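Side-chain contact in periplasmic binding protein/LacI transcriptional regulator (Clostridium phytofermentans, PDB 3BRS), which probably binds a sugar as the solute-binding component of a transport system: residues Y168-D171 and K176-D179. Sequence-based numbering, arbitrary orientation.
Sequences YYCD and KAYD
Lys-176 reaches back from the first turn of its helix to Asp-171, passing Cys-170 and the end of the Tyr-168 ring on the way. Lys-176 CB lies 3.5 Å from Cys-170 O and also comes near Tyr-168 OH. CG stays beside the same hydroxyl. Lys-176 CD returns to Cys-170 O, at 3.7 Å. The chain then bends at chi3 (90°), which carries Lys-176 CE past Tyr-168 OH at 3.6 Å and turns the amine toward the carboxylate. Lys-176 NZ donates a hydrogen bond to Asp-171 OD2 at 2.8 Å, with the amine almost in line with the C-O bond of that oxygen. The pair is a salt bridge.

Tyr-168 crosses the lysine chain at about a right angle. Its CG is anti to the backbone N (chi1 -179°), and the ring extends toward the helix. Tyr-168 CE1 comes within 3.2 Å of Lys-176 O, which approaches the ring obliquely. Deeper in, Cys-170 CB packs on the helix backbone, 3.4 Å from Ala-177 N. The same Cys-170 CB meets Ala-177 CB at 4.0 Å. This apolar patch is buried, whereas the salt bridge is only partly so.

The contact packs the end of strand 164-169 against the start of helix 174-187, just across the short turn that links them. Parallel strand 133-138 lies beside that strand, and helix 174-187 leads on to strand 191-196, on the far side of 133-138. This is the beta-alpha-beta crossover of an alpha/beta lobe, as in periplasmic binding proteins. Ile-137 of strand 133-138 touches Tyr-168 and Cys-170, Leu-184 meets Tyr-168 from farther along the helix, and Ser-201 of helix 199-211 touches Cys-170.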
loop_
_atom_site.group_PDB
_atom_site.type_symbol
_atom_site.label_atom_id
_atom_site.label_comp_id
_atom_site.label_asym_id
_atom_site.label_seq_id
_atom_site.Cartn_x
_atom_site.Cartn_y
_atom_site.Cartn_z
ATOM N N TYR A 168 -15.469 4.166 -2.786
ATOM C CA TYR A 168 -15.615 2.885 -3.583
ATOM C C TYR A 168 -14.349 2.043 -3.383
ATOM O O TYR A 168 -13.225 2.580 -3.511
ATOM C CB TYR A 168 -15.845 3.193 -5.068
ATOM C CG TYR A 168 -16.023 1.970 -5.940
ATOM C CD1 TYR A 168 -14.914 1.337 -6.512
ATOM C CD2 TYR A 168 -17.289 1.408 -6.179
ATOM C CE1 TYR A 168 -15.025 0.181 -7.287
ATOM C CE2 TYR A 168 -17.415 0.200 -6.986
ATOM C CZ TYR A 168 -16.279 -0.405 -7.523
ATOM O OH TYR A 168 -16.359 -1.593 -8.356
ATOM N N TYR A 169 -14.503 0.735 -3.147
ATOM C CA TYR A 169 -13.330 -0.163 -2.906
ATOM C C TYR A 169 -13.155 -1.026 -4.142
ATOM O O TYR A 169 -13.968 -1.908 -4.368
ATOM C CB TYR A 169 -13.563 -1.026 -1.594
ATOM C CG TYR A 169 -13.705 -0.096 -0.333
ATOM C CD1 TYR A 169 -12.576 0.273 0.446
ATOM C CD2 TYR A 169 -14.955 0.444 0.021
ATOM C CE1 TYR A 169 -12.733 1.125 1.550
ATOM C CE2 TYR A 169 -15.100 1.300 1.120
ATOM C CZ TYR A 169 -13.954 1.629 1.883
ATOM O OH TYR A 169 -14.052 2.507 2.986
ATOM N N CYS A 170 -12.107 -0.742 -4.930
ATOM C CA CYS A 170 -11.720 -1.464 -6.115
ATOM C C CYS A 170 -10.979 -2.715 -5.889
ATOM O O CYS A 170 -10.718 -3.475 -6.895
ATOM C CB CYS A 170 -10.849 -0.547 -7.044
ATOM S SG CYS A 170 -9.053 -0.364 -6.615
ATOM N N ASP A 171 -10.607 -2.995 -4.649
ATOM C CA ASP A 171 -9.763 -4.201 -4.290
ATOM C C ASP A 171 -8.523 -4.299 -5.142
ATOM O O ASP A 171 -8.094 -5.388 -5.456
ATOM C CB ASP A 171 -10.530 -5.500 -4.510
ATOM C CG ASP A 171 -11.726 -5.637 -3.553
ATOM O OD1 ASP A 171 -11.427 -5.678 -2.327
ATOM O OD2 ASP A 171 -12.910 -5.706 -4.005
ATOM N N LYS A 176 -12.033 -2.441 -11.840
ATOM C CA LYS A 176 -13.000 -2.011 -10.849
ATOM C C LYS A 176 -12.852 -0.585 -10.483
ATOM O O LYS A 176 -13.857 0.148 -10.229
ATOM C CB LYS A 176 -12.982 -2.882 -9.557
ATOM C CG LYS A 176 -13.879 -4.104 -9.633
ATOM C CD LYS A 176 -13.696 -5.011 -8.414
ATOM C CE LYS A 176 -14.683 -4.590 -7.324
ATOM N NZ LYS A 176 -14.750 -5.508 -6.116
ATOM N N ALA A 177 -11.591 -0.169 -10.389
ATOM C CA ALA A 177 -11.286 1.283 -10.178
ATOM C C ALA A 177 -11.978 2.101 -11.234
ATOM O O ALA A 177 -12.577 3.145 -10.959
ATOM C CB ALA A 177 -9.810 1.549 -10.256
ATOM N N TYR A 178 -11.866 1.671 -12.455
ATOM C CA TYR A 178 -12.478 2.419 -13.607
ATOM C C TYR A 178 -13.992 2.479 -13.547
ATOM O O TYR A 178 -14.614 3.575 -13.601
ATOM C CB TYR A 178 -12.041 1.713 -14.869
ATOM C CG TYR A 178 -12.555 2.277 -16.173
ATOM C CD1 TYR A 178 -13.751 1.844 -16.731
ATOM C CD2 TYR A 178 -11.795 3.206 -16.881
ATOM C CE1 TYR A 178 -14.190 2.358 -17.977
ATOM C CE2 TYR A 178 -12.220 3.727 -18.081
ATOM C CZ TYR A 178 -13.381 3.307 -18.654
ATOM O OH TYR A 178 -13.698 3.833 -19.910
ATOM N N ASP A 179 -14.611 1.287 -13.417
ATOM C CA ASP A 179 -16.072 1.156 -13.153
ATOM C C ASP A 179 -16.586 1.994 -12.018
ATOM O O ASP A 179 -17.563 2.667 -12.166
ATOM C CB ASP A 179 -16.400 -0.251 -12.780
ATOM C CG ASP A 179 -16.289 -1.168 -13.927
ATOM O OD1 ASP A 179 -15.836 -0.743 -15.025
ATOM O OD2 ASP A 179 -16.693 -2.326 -13.714
#